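N-isopropylammelide isopropylaminohydrolase (Burkholderia multivorans ATCC 17616, PDB 6NBO) is a zinc-containing member of the amidohydrolase family, built around a TIM-barrel domain with a smaller beta-strand region beside it. Local coordinates at residues Pro59-Gly64 with Cys343-Ala348; Ala114-Gly119 with Arg386-Ser391; Gly273-Thr278 with Thr298-Asn303; Ser288-Arg293 with Asn329-Asp334; Met318-Met323 with Val380-Arg385. One frame throughout, in Å; residues are numbered along the deposited sequence.

Interaction 1. Residues Pro59-Gly64 with Cys343-Ala348; sequences PGLVEG and CVTHGA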
# COMPACT_ATOMS: atom_id res chain seq x y z
N PRO A 59 -6.83 -13.69 2.10
CA PRO A 59 -7.59 -12.43 2.05
C PRO A 59 -7.08 -11.58 0.89
O PRO A 59 -6.01 -11.83 0.35
CB PRO A 59 -7.28 -11.78 3.41
CG PRO A 59 -5.91 -12.29 3.76
CD PRO A 59 -5.84 -13.71 3.19
N GLY A 60 -7.88 -10.59 0.50
CA GLY A 60 -7.47 -9.72 -0.59
C GLY A 60 -6.10 -9.12 -0.30
O GLY A 60 -5.83 -8.75 0.84
N LEU A 61 -5.21 -9.06 -1.29
CA LEU A 61 -3.89 -8.51 -1.05
C LEU A 61 -3.98 -6.99 -0.98
O LEU A 61 -4.95 -6.38 -1.43
CB LEU A 61 -2.91 -8.98 -2.14
CG LEU A 61 -2.88 -10.51 -2.34
CD1 LEU A 61 -1.88 -10.98 -3.42
CD2 LEU A 61 -2.59 -11.23 -1.01
N VAL A 62 -2.97 -6.37 -0.37
CA VAL A 62 -2.98 -4.94 -0.12
C VAL A 62 -1.70 -4.34 -0.69
O VAL A 62 -0.60 -4.79 -0.36
CB VAL A 62 -3.07 -4.63 1.39
CG1 VAL A 62 -3.11 -3.12 1.64
CG2 VAL A 62 -4.30 -5.33 1.99
N GLU A 63 -1.85 -3.33 -1.55
CA GLU A 63 -0.73 -2.49 -1.95
C GLU A 63 -0.71 -1.27 -1.04
O GLU A 63 -1.56 -0.39 -1.15
CB GLU A 63 -0.86 -2.11 -3.43
CG GLU A 63 0.04 -0.95 -3.88
CD GLU A 63 1.51 -1.24 -3.68
OE1 GLU A 63 1.96 -1.17 -2.52
OE2 GLU A 63 2.21 -1.54 -4.67
N GLY A 64 0.25 -1.22 -0.11
CA GLY A 64 0.30 -0.16 0.88
C GLY A 64 1.02 1.10 0.46
O GLY A 64 1.01 2.09 1.21
N CYS A 343 2.99 -8.40 5.70
CA CYS A 343 3.20 -7.03 5.24
C CYS A 343 2.32 -6.65 4.05
O CYS A 343 2.16 -5.45 3.78
CB CYS A 343 4.66 -6.81 4.85
SG CYS A 343 5.80 -6.97 6.24
N VAL A 344 1.80 -7.61 3.29
CA VAL A 344 0.90 -7.31 2.18
C VAL A 344 -0.50 -7.87 2.40
O VAL A 344 -1.31 -7.90 1.47
CB VAL A 344 1.47 -7.79 0.82
CG1 VAL A 344 2.88 -7.25 0.62
CG2 VAL A 344 1.44 -9.33 0.70
N THR A 345 -0.80 -8.30 3.63
CA THR A 345 -2.16 -8.71 4.00
C THR A 345 -2.58 -8.03 5.30
O THR A 345 -2.84 -6.82 5.31
CB THR A 345 -2.27 -10.24 4.08
OG1 THR A 345 -1.22 -10.78 4.90
CG2 THR A 345 -2.15 -10.87 2.67
N HIS A 346 -2.68 -8.79 6.41
CA HIS A 346 -3.27 -8.24 7.63
C HIS A 346 -2.48 -7.05 8.17
O HIS A 346 -3.07 -6.10 8.70
CB HIS A 346 -3.37 -9.32 8.70
CG HIS A 346 -4.19 -10.50 8.28
ND1 HIS A 346 -3.68 -11.52 7.51
CD2 HIS A 346 -5.49 -10.80 8.50
CE1 HIS A 346 -4.62 -12.41 7.28
NE2 HIS A 346 -5.73 -12.00 7.88
N GLY A 347 -1.15 -7.10 8.10
CA GLY A 347 -0.34 -6.00 8.61
C GLY A 347 -0.52 -4.73 7.78
O GLY A 347 -0.67 -3.64 8.33
N ALA A 348 -0.51 -4.87 6.45
CA ALA A 348 -0.77 -3.71 5.60
C ALA A 348 -2.15 -3.14 5.85
O ALA A 348 -2.33 -1.91 5.88
CB ALA A 348 -0.64 -4.11 4.12
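Val62 leans on the turn Val344-Thr345 and on Ala348, at the start of the helix that follows it, and its side chain is best followed outward from the backbone. The CB sits 3.7 Å from Ala348 CB. From there the two methyls part company. CG1 stands opposite the backbone N (chi1 -179°), which carries it along the helix side to 3.6 Å from Ala348 CB; the small methyl of alanine lets the strand and the helix come this close. CG2 swings the other way and rests 3.9 Å from Thr345 O, near the carbonyl of Val344 as well. That second carbonyl has a stronger partner, because Val62 N donates to Val344 O at 2.9 Å in a somewhat bent bond (145° at the hydrogen), while Val62 O is buried without a polar partner in the model.

The flanks add further apolar contacts. Leu61 and Thr345 run alongside each other, with Leu61 CD2 3.7 Å from Thr345 CG2; the threonine can show this methyl because its hydroxyl bonds to Leu341 O. At the exposed end, the rigid ring of Pro59 stands roughly perpendicular to the His346 side chain, CG lying 3.8 Å from His346 CE1, and Tyr357 meets the same imidazole edge-to-face. Branched, apolar residues suit a strand pressed against a helix in this way. Strand 56-66 carries the zinc ligand His65, and His67 follows directly after it, so the contact packs a helix against the metal-binding first strand of an amidohydrolase TIM barrel.

Interaction 2. Residues Ala114-Gly119 with Arg386-Ser391; sequences AFLAAG and RLVVSS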
# COMPACT_ATOMS: atom_id res chain seq x y z
N ALA A 114 -4.75 -4.37 -13.16
CA ALA A 114 -3.77 -5.45 -13.06
C ALA A 114 -3.56 -5.88 -11.61
O ALA A 114 -3.39 -7.08 -11.33
CB ALA A 114 -2.43 -5.03 -13.69
N PHE A 115 -3.54 -4.92 -10.69
CA PHE A 115 -3.52 -5.27 -9.27
C PHE A 115 -4.70 -6.18 -8.92
O PHE A 115 -4.52 -7.25 -8.32
CB PHE A 115 -3.57 -3.99 -8.43
CG PHE A 115 -2.20 -3.41 -8.09
CD1 PHE A 115 -1.37 -4.04 -7.18
CD2 PHE A 115 -1.77 -2.22 -8.66
CE1 PHE A 115 -0.13 -3.51 -6.84
CE2 PHE A 115 -0.51 -1.67 -8.33
CZ PHE A 115 0.30 -2.32 -7.42
N LEU A 116 -5.91 -5.78 -9.32
CA LEU A 116 -7.10 -6.59 -9.04
C LEU A 116 -6.97 -7.99 -9.62
O LEU A 116 -7.24 -8.99 -8.94
CB LEU A 116 -8.34 -5.89 -9.59
CG LEU A 116 -9.68 -6.57 -9.27
CD1 LEU A 116 -9.89 -6.71 -7.74
CD2 LEU A 116 -10.82 -5.80 -9.90
N ALA A 117 -6.54 -8.10 -10.88
CA ALA A 117 -6.43 -9.42 -11.51
C ALA A 117 -5.44 -10.32 -10.77
O ALA A 117 -5.57 -11.55 -10.79
CB ALA A 117 -6.01 -9.28 -12.98
N ALA A 118 -4.43 -9.73 -10.14
CA ALA A 118 -3.45 -10.45 -9.33
C ALA A 118 -3.84 -10.51 -7.86
O ALA A 118 -2.98 -10.82 -7.01
CB ALA A 118 -2.06 -9.81 -9.48
N GLY A 119 -5.10 -10.22 -7.52
CA GLY A 119 -5.59 -10.46 -6.16
C GLY A 119 -5.51 -9.29 -5.19
O GLY A 119 -5.85 -9.48 -4.01
N ARG A 386 -5.85 -18.20 -9.08
CA ARG A 386 -6.86 -18.99 -9.77
C ARG A 386 -8.22 -18.30 -9.75
O ARG A 386 -8.96 -18.34 -10.74
CB ARG A 386 -6.96 -20.38 -9.14
CG ARG A 386 -7.93 -21.26 -9.90
CD ARG A 386 -8.46 -22.36 -9.03
NE ARG A 386 -7.42 -23.31 -8.69
CZ ARG A 386 -7.54 -24.21 -7.73
NH1 ARG A 386 -8.66 -24.27 -7.02
NH2 ARG A 386 -6.54 -25.05 -7.47
N LEU A 387 -8.55 -17.66 -8.63
CA LEU A 387 -9.83 -16.98 -8.44
C LEU A 387 -9.59 -15.73 -7.62
O LEU A 387 -8.85 -15.77 -6.64
CB LEU A 387 -10.84 -17.88 -7.71
CG LEU A 387 -12.22 -17.26 -7.47
CD1 LEU A 387 -12.95 -17.06 -8.79
CD2 LEU A 387 -13.05 -18.12 -6.54
N VAL A 388 -10.19 -14.62 -8.03
CA VAL A 388 -10.23 -13.42 -7.21
C VAL A 388 -11.69 -13.05 -7.02
O VAL A 388 -12.44 -12.92 -8.00
CB VAL A 388 -9.43 -12.25 -7.82
CG1 VAL A 388 -9.47 -11.04 -6.88
CG2 VAL A 388 -7.98 -12.66 -8.09
N VAL A 389 -12.10 -12.94 -5.76
CA VAL A 389 -13.41 -12.44 -5.38
C VAL A 389 -13.20 -11.11 -4.69
O VAL A 389 -12.33 -10.99 -3.81
CB VAL A 389 -14.14 -13.43 -4.44
CG1 VAL A 389 -15.49 -12.86 -4.04
CG2 VAL A 389 -14.27 -14.78 -5.12
N SER A 390 -13.97 -10.11 -5.08
CA SER A 390 -13.84 -8.80 -4.47
C SER A 390 -15.22 -8.29 -4.10
O SER A 390 -16.10 -8.25 -4.96
CB SER A 390 -13.13 -7.82 -5.41
OG SER A 390 -13.01 -6.56 -4.80
N SER A 391 -15.39 -7.93 -2.83
CA SER A 391 -16.69 -7.52 -2.30
C SER A 391 -17.77 -8.53 -2.67
O SER A 391 -18.89 -8.17 -3.04
CB SER A 391 -17.07 -6.12 -2.78
OG SER A 391 -16.30 -5.15 -2.10
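Leu116 O accepts a 2.8 Å hydrogen bond from Gly119 N and, at the same time, is covered by a methyl of Val388, whose CG1 lies 3.7 Å from it. The bond belongs to a Schellman motif that ends helix 104-117, completed by Thr120 N reaching back to Phe115 O. Gly119 holds the positive phi (94°) of this motif, where a side chain would collide with the carbonyl of the preceding residue.

Val388, on strand 387-390, carries most of the contact. Its CG1 stands opposite the backbone N (chi1 -178°), and the two methyls straddle the end of the helix. CG1 covers the carbonyl of Leu116, whereas CG2 lies 3.8 Å from Gly119 CA and 3.8 Å from Ala117 O. Because glycine has no side chain, the valine can settle directly on the backbone of the turn.

Beside it, Leu116 reaches toward the strand with one branch. Its CD1 touches Ser390 CB at 4.1 Å and stays more loosely, 4.4 Å, from Val388 CG1. Ser390 offers only its methylene carbon here, since its hydroxyl is bonded to Gln151 O. Leu401 of the last short strand and Thr121 also touch Leu116.

The contact is made by van der Waals meetings, of Val388 methyls with the backbone of the turn and of Leu116 with the Ser390 and Val388 side chains. The Schellman bonds serve Leu116 O and Phe115 O, and Arg385 donates to Ala118 O. The strand contributes shape and apolar cover, which depends on closeness of fit more than on bond direction.

Interaction 3. Residues Gly273-Thr278 with Thr298-Asn303; sequences GVAVVT and TVIGGN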
# COMPACT_ATOMS: atom_id res chain seq x y z
N GLY A 273 0.94 4.41 17.43
CA GLY A 273 0.28 3.76 16.32
C GLY A 273 0.79 4.19 14.97
O GLY A 273 0.02 4.18 14.00
N VAL A 274 2.06 4.56 14.87
CA VAL A 274 2.66 4.95 13.60
C VAL A 274 3.23 3.70 12.93
O VAL A 274 4.10 3.03 13.48
CB VAL A 274 3.76 6.00 13.81
CG1 VAL A 274 4.50 6.25 12.50
CG2 VAL A 274 3.17 7.27 14.38
N ALA A 275 2.74 3.40 11.72
CA ALA A 275 3.23 2.28 10.93
C ALA A 275 4.36 2.74 10.02
O ALA A 275 4.54 3.94 9.76
CB ALA A 275 2.10 1.68 10.08
N VAL A 276 5.14 1.77 9.53
CA VAL A 276 6.21 2.06 8.58
C VAL A 276 5.93 1.30 7.29
O VAL A 276 5.47 0.15 7.31
CB VAL A 276 7.61 1.74 9.18
CG1 VAL A 276 7.82 0.24 9.40
CG2 VAL A 276 8.71 2.35 8.31
N VAL A 277 6.18 1.97 6.17
CA VAL A 277 6.08 1.34 4.85
C VAL A 277 7.48 0.98 4.40
O VAL A 277 8.38 1.83 4.39
CB VAL A 277 5.41 2.27 3.83
CG1 VAL A 277 5.52 1.66 2.44
CG2 VAL A 277 3.97 2.54 4.22
N THR A 278 7.68 -0.27 3.99
CA THR A 278 8.93 -0.64 3.34
C THR A 278 8.62 -1.22 1.98
O THR A 278 7.66 -1.98 1.82
CB THR A 278 9.77 -1.62 4.19
OG1 THR A 278 11.04 -1.81 3.55
CG2 THR A 278 9.07 -2.98 4.37
N THR A 298 3.80 -1.69 13.29
CA THR A 298 3.22 -2.35 12.12
C THR A 298 4.00 -2.03 10.86
O THR A 298 4.35 -0.87 10.61
CB THR A 298 1.77 -1.91 11.95
OG1 THR A 298 1.04 -2.27 13.12
CG2 THR A 298 1.14 -2.57 10.71
N VAL A 299 4.25 -3.05 10.04
CA VAL A 299 5.00 -2.89 8.79
C VAL A 299 4.04 -3.08 7.61
O VAL A 299 3.34 -4.09 7.52
CB VAL A 299 6.18 -3.87 8.69
CG1 VAL A 299 6.91 -3.68 7.36
CG2 VAL A 299 7.15 -3.64 9.85
N ILE A 300 4.03 -2.09 6.72
CA ILE A 300 3.23 -2.07 5.50
C ILE A 300 4.16 -2.31 4.31
O ILE A 300 5.17 -1.61 4.16
CB ILE A 300 2.51 -0.71 5.33
CG1 ILE A 300 1.65 -0.38 6.57
CG2 ILE A 300 1.67 -0.70 4.04
CD1 ILE A 300 1.24 1.08 6.63
N GLY A 301 3.83 -3.28 3.46
CA GLY A 301 4.60 -3.50 2.25
C GLY A 301 4.06 -2.69 1.08
O GLY A 301 2.87 -2.40 1.00
N GLY A 302 4.95 -2.29 0.17
CA GLY A 302 4.51 -1.60 -1.03
C GLY A 302 5.49 -1.77 -2.16
O GLY A 302 6.66 -2.09 -1.95
N ASN A 303 5.01 -1.54 -3.40
CA ASN A 303 5.92 -1.57 -4.55
C ASN A 303 6.76 -0.31 -4.65
O ASN A 303 7.89 -0.36 -5.14
CB ASN A 303 5.15 -1.72 -5.88
CG ASN A 303 4.82 -3.15 -6.21
OD1 ASN A 303 5.68 -3.90 -6.69
ND2 ASN A 303 3.57 -3.55 -5.96
O HOH W 1 2.73 0.79 14.37
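Val276 and Ile300 lie at the middle of a parallel strand pair whose hydrogen bonds run in the regular alternating pattern. Val276 N donates to Thr298 O at 3.0 Å, and Val276 O receives Ile300 N at 2.7 Å in an almost straight bond (173° at the hydrogen). Further along, Thr278 N binds Ile300 O at 2.9 Å. The ladder slackens at its end, where Gly302 N reaches Thr278 O at 3.2 Å with the donor tilted from the carbonyl plane. Weaker CA-H...O contacts fill the gaps, such as Val277 CA to Ile300 O at 3.2 Å. At the other end a water accepts from Thr298 N and donates weakly to Val274 O, continuing the ladder where the strands begin to separate.

Apolar contacts follow on both faces. On one, Ile300 has CG1 beside its own backbone N (chi1 -56°), which brings CD1 to 3.6 Å from Ala275 CB, while its CB packs 3.7 Å from Val277 CG2. On the other, Thr278 turns CG2, not its hydroxyl, to Val299 CG1 at 3.8 Å. Helix 289-295 joins the strands in a right-handed beta-alpha-beta crossover and covers the Val299 face.

Backbone bonding sets the register, and beta-branched side chains suit the extended chain. The second strand is thereby positioned just before the zinc ligand Asp304, so its bonds probably help to place that ligand.

Interaction 4. Residues Ser288-Arg293 with Asn329-Asp334; sequences SVLACR and NDFRRD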
# COMPACT_ATOMS: atom_id res chain seq x y z
N SER A 288 14.60 -2.89 9.54
CA SER A 288 14.46 -4.33 9.73
C SER A 288 13.01 -4.65 10.05
O SER A 288 12.44 -4.11 11.01
CB SER A 288 15.38 -4.79 10.86
OG SER A 288 15.02 -6.08 11.32
N VAL A 289 12.39 -5.51 9.23
CA VAL A 289 11.02 -5.92 9.51
C VAL A 289 10.92 -6.56 10.89
O VAL A 289 10.00 -6.27 11.66
CB VAL A 289 10.52 -6.86 8.39
CG1 VAL A 289 9.22 -7.49 8.79
CG2 VAL A 289 10.35 -6.07 7.10
N LEU A 290 11.88 -7.42 11.24
CA LEU A 290 11.83 -8.07 12.55
C LEU A 290 12.07 -7.09 13.69
O LEU A 290 11.50 -7.26 14.78
CB LEU A 290 12.83 -9.22 12.61
CG LEU A 290 12.47 -10.36 11.64
CD1 LEU A 290 13.39 -11.55 11.84
CD2 LEU A 290 11.01 -10.77 11.81
N ALA A 291 12.90 -6.06 13.50
CA ALA A 291 13.07 -5.07 14.56
C ALA A 291 11.79 -4.27 14.78
O ALA A 291 11.41 -4.00 15.92
CB ALA A 291 14.24 -4.14 14.25
N CYS A 292 11.14 -3.86 13.69
CA CYS A 292 9.84 -3.20 13.82
C CYS A 292 8.85 -4.09 14.56
O CYS A 292 8.20 -3.66 15.52
CB CYS A 292 9.29 -2.83 12.44
SG CYS A 292 10.31 -1.65 11.58
N ARG A 293 8.75 -5.35 14.13
CA ARG A 293 7.81 -6.29 14.74
C ARG A 293 8.09 -6.45 16.23
O ARG A 293 7.17 -6.41 17.05
CB ARG A 293 7.92 -7.63 14.02
CG ARG A 293 7.02 -8.73 14.56
CD ARG A 293 7.27 -10.05 13.81
NE ARG A 293 6.20 -11.02 14.02
CZ ARG A 293 5.03 -10.99 13.38
NH1 ARG A 293 4.77 -10.02 12.50
NH2 ARG A 293 4.11 -11.91 13.63
N ASN A 329 15.23 -8.87 3.71
CA ASN A 329 15.43 -9.07 5.14
C ASN A 329 16.12 -10.39 5.46
O ASN A 329 16.21 -10.76 6.64
CB ASN A 329 14.09 -8.96 5.87
CG ASN A 329 13.66 -7.52 6.07
OD1 ASN A 329 13.88 -6.95 7.13
ND2 ASN A 329 13.06 -6.92 5.05
N ASP A 330 16.61 -11.10 4.44
CA ASP A 330 17.35 -12.35 4.61
C ASP A 330 16.50 -13.43 5.27
O ASP A 330 17.00 -14.28 6.01
CB ASP A 330 18.65 -12.13 5.40
CG ASP A 330 19.72 -13.17 5.09
OD1 ASP A 330 19.55 -13.93 4.11
OD2 ASP A 330 20.72 -13.22 5.82
N PHE A 331 15.19 -13.40 5.03
CA PHE A 331 14.30 -14.42 5.57
C PHE A 331 14.54 -15.75 4.86
O PHE A 331 14.70 -15.80 3.64
CB PHE A 331 12.84 -14.01 5.40
CG PHE A 331 12.39 -12.88 6.30
CD1 PHE A 331 13.22 -12.37 7.29
CD2 PHE A 331 11.12 -12.34 6.16
CE1 PHE A 331 12.79 -11.33 8.11
CE2 PHE A 331 10.68 -11.31 6.98
CZ PHE A 331 11.52 -10.81 7.96
N ARG A 332 14.56 -16.85 5.63
CA ARG A 332 14.65 -18.18 5.03
C ARG A 332 13.58 -19.09 5.62
O ARG A 332 13.07 -19.98 4.92
CB ARG A 332 16.03 -18.80 5.25
CG ARG A 332 17.22 -17.94 4.86
CD ARG A 332 17.66 -18.16 3.42
NE ARG A 332 18.84 -17.35 3.10
CZ ARG A 332 20.04 -17.84 2.78
NH1 ARG A 332 20.24 -19.15 2.72
NH2 ARG A 332 21.04 -17.01 2.52
N ARG A 333 13.28 -18.91 6.90
CA ARG A 333 12.34 -19.79 7.58
C ARG A 333 10.92 -19.57 7.06
O ARG A 333 10.55 -18.46 6.67
CB ARG A 333 12.36 -19.54 9.10
CG ARG A 333 13.72 -19.73 9.78
CD ARG A 333 13.71 -19.13 11.20
NE ARG A 333 12.52 -19.58 11.91
CZ ARG A 333 12.49 -20.60 12.75
NH1 ARG A 333 13.59 -21.29 13.02
NH2 ARG A 333 11.34 -20.95 13.33
N ASP A 334 10.11 -20.64 7.09
CA ASP A 334 8.71 -20.51 6.69
C ASP A 334 8.00 -19.42 7.48
O ASP A 334 7.25 -18.62 6.92
CB ASP A 334 7.97 -21.84 6.87
CG ASP A 334 8.26 -22.83 5.76
OD1 ASP A 334 9.29 -22.69 5.07
OD2 ASP A 334 7.45 -23.77 5.59
O HOH W 2 14.32 -8.08 9.53
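Phe331 turns the CE1-CZ end of its ring to the first turn of helix 289-295, where Leu290 CG lies 3.7 Å from CE1 and the beta carbon of Val289 is near CZ. One face of the ring carries Asn329 CB, 3.5 Å above the plane and displaced toward the rim, so the residue two places earlier helps to hold the ring. Ala336 and Leu337 of helix 334-342 also pack on it.

The second flat group, the amide of Asn329, is used at both ends. OD1 takes Val289 N at 3.0 Å in a fairly straight bond (166° at the hydrogen), with the donor tilted from the carbonyl plane, and also receives a water at 2.7 Å. ND2 donates to Ile325 O and is packed by Val289 CG2 at 3.5 Å. An asparagine suits this place because it can accept and donate at once.

The same water accepts from Leu290 N and bonds to Ser288 OG, and that hydroxyl in turn accepts from Ala291 N at 3.0 Å. Three successive amides of the helix start are thus satisfied by Asn329, by the water and by Ser288, a helix N-cap completed from the loop between two other helices.

Interaction 5. Residues Met318-Met323 with Val380-Arg385; sequences MLERAM and VARPVR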
# COMPACT_ATOMS: atom_id res chain seq x y z
N MET A 318 1.34 -8.55 -5.46
CA MET A 318 1.83 -8.26 -4.12
C MET A 318 2.48 -9.46 -3.46
O MET A 318 3.23 -9.29 -2.50
CB MET A 318 0.72 -7.72 -3.22
CG MET A 318 0.24 -6.30 -3.60
SD MET A 318 1.60 -5.13 -3.82
CE MET A 318 2.23 -5.05 -2.14
N LEU A 319 2.21 -10.68 -3.95
CA LEU A 319 2.98 -11.82 -3.46
C LEU A 319 4.44 -11.66 -3.84
O LEU A 319 5.34 -12.01 -3.06
CB LEU A 319 2.42 -13.14 -4.01
CG LEU A 319 1.06 -13.59 -3.48
CD1 LEU A 319 0.71 -15.00 -3.98
CD2 LEU A 319 1.04 -13.52 -1.95
N GLU A 320 4.71 -11.12 -5.03
CA GLU A 320 6.10 -10.88 -5.42
C GLU A 320 6.74 -9.82 -4.53
O GLU A 320 7.93 -9.93 -4.20
CB GLU A 320 6.18 -10.45 -6.89
CG GLU A 320 7.61 -10.28 -7.36
CD GLU A 320 7.69 -10.32 -8.86
OE1 GLU A 320 7.81 -9.24 -9.48
OE2 GLU A 320 7.61 -11.43 -9.43
N ARG A 321 5.99 -8.79 -4.14
CA ARG A 321 6.56 -7.80 -3.24
C ARG A 321 6.87 -8.42 -1.88
O ARG A 321 7.91 -8.11 -1.27
CB ARG A 321 5.62 -6.60 -3.09
CG ARG A 321 6.18 -5.45 -2.26
CD ARG A 321 7.54 -4.99 -2.76
NE ARG A 321 7.62 -4.83 -4.21
CZ ARG A 321 8.66 -4.28 -4.84
NH1 ARG A 321 9.69 -3.83 -4.15
NH2 ARG A 321 8.66 -4.19 -6.16
N ALA A 322 6.00 -9.30 -1.40
CA ALA A 322 6.28 -10.02 -0.17
C ALA A 322 7.56 -10.82 -0.29
O ALA A 322 8.40 -10.82 0.62
CB ALA A 322 5.12 -10.94 0.19
N MET A 323 7.73 -11.51 -1.43
CA MET A 323 8.96 -12.24 -1.67
C MET A 323 10.17 -11.32 -1.63
O MET A 323 11.21 -11.67 -1.06
CB MET A 323 8.90 -12.95 -3.03
CG MET A 323 10.10 -13.87 -3.29
SD MET A 323 10.19 -14.38 -5.01
CE MET A 323 10.74 -12.85 -5.78
N VAL A 380 7.07 -17.47 -2.40
CA VAL A 380 8.20 -17.55 -3.33
C VAL A 380 7.77 -18.00 -4.73
O VAL A 380 8.37 -17.58 -5.73
CB VAL A 380 9.33 -18.46 -2.79
CG1 VAL A 380 9.74 -18.03 -1.39
CG2 VAL A 380 8.94 -19.92 -2.85
N ALA A 381 6.75 -18.85 -4.84
CA ALA A 381 6.35 -19.34 -6.15
C ALA A 381 5.41 -18.38 -6.87
O ALA A 381 5.31 -18.45 -8.10
CB ALA A 381 5.68 -20.71 -6.05
N ARG A 382 4.72 -17.51 -6.14
CA ARG A 382 3.78 -16.56 -6.72
C ARG A 382 2.82 -17.22 -7.71
O ARG A 382 2.69 -16.76 -8.85
CB ARG A 382 4.53 -15.41 -7.38
CG ARG A 382 5.39 -14.58 -6.40
CD ARG A 382 6.66 -14.07 -7.07
NE ARG A 382 7.67 -15.11 -7.26
CZ ARG A 382 8.67 -15.03 -8.14
NH1 ARG A 382 8.76 -13.97 -8.94
NH2 ARG A 382 9.56 -16.01 -8.26
N PRO A 383 2.15 -18.30 -7.32
CA PRO A 383 1.25 -18.97 -8.27
C PRO A 383 0.17 -18.02 -8.77
O PRO A 383 -0.24 -17.08 -8.08
CB PRO A 383 0.64 -20.12 -7.44
CG PRO A 383 0.73 -19.67 -6.04
CD PRO A 383 2.00 -18.83 -5.95
N VAL A 384 -0.30 -18.27 -10.00
CA VAL A 384 -1.35 -17.44 -10.58
C VAL A 384 -2.54 -17.42 -9.64
O VAL A 384 -2.82 -18.40 -8.95
CB VAL A 384 -1.74 -17.97 -11.97
CG1 VAL A 384 -2.38 -19.35 -11.86
CG2 VAL A 384 -2.68 -17.01 -12.69
N ARG A 385 -3.22 -16.27 -9.56
CA ARG A 385 -4.46 -16.23 -8.78
C ARG A 385 -5.52 -17.00 -9.55
O ARG A 385 -6.04 -16.53 -10.57
CB ARG A 385 -4.92 -14.79 -8.52
CG ARG A 385 -3.86 -13.84 -8.00
CD ARG A 385 -3.05 -14.39 -6.83
NE ARG A 385 -1.70 -14.78 -7.23
CZ ARG A 385 -0.65 -13.95 -7.23
NH1 ARG A 385 -0.80 -12.68 -6.86
NH2 ARG A 385 0.54 -14.39 -7.59
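Leu319 and Arg385 pack at the seam where helix 318-328 of the TIM-barrel domain meets the turn leaving helix 375-381, a turn made by Arg382 in a left-handed backbone conformation (phi 47°). The inner part, buried Leu319 on buried Arg385, is tight. Leu319 CD1 lies over the centre of the Arg385 guanidinium, 3.6 Å above its plane, as the two side chains pass antiparallel. Folded at chi2 and chi3, Arg385 curls back to grip Pro383 O with NE and NH2 (2.9 Å and 2.8 Å), which holds the group flat beneath the leucine. Its NH1 has a salt bridge to Asp317 and a hydrogen bond to Ala118 O, so this buried charge is well provided with partners.

Toward solvent lies the partly exposed pair Glu320 and Arg382. Glu320 OE2 meets Arg382 NH1 at 2.8 Å in a salt bridge. The oxygen lies in the guanidinium plane but is used on its anti side, and the carboxylate and guanidinium planes are turned 56° apart. Such a single-nitrogen bridge is probably less restrictive than a two-bond pairing. Buried Met323, with an unbranched, polarisable end, backs the guanidinium of Arg382: its SD sits 3.3 Å above one face, displaced toward the rim. Arg382 is steadied from its own segment as well, for Val380 O receives NE at 3.0 Å and NH2 at 3.2 Å.

In the fold
Interactions 1, 2 and 3 are buried, whereas 4 and 5 are partly open to solvent. Interactions 1 and 3 hold the first and last strands of the barrel; these meet through Gly64 and Gly301, and Glu63 bonds to Asn303 between them. Backbone hydrogen bonds dominate 3, a single one accompanies methyl packing in 1, and 2 relies on van der Waals fit against a helix end. Helix 289-295 links 3 with 4, since Cys292 packs on Val299. Polar groups take a larger share in 4, with water and amide capping, and in 5, with arginines, though Arg385 is buried. Interactions 2 and 5 lie next to each other, about 13 Å between centres, and both join the barrel to the 380-391 segment.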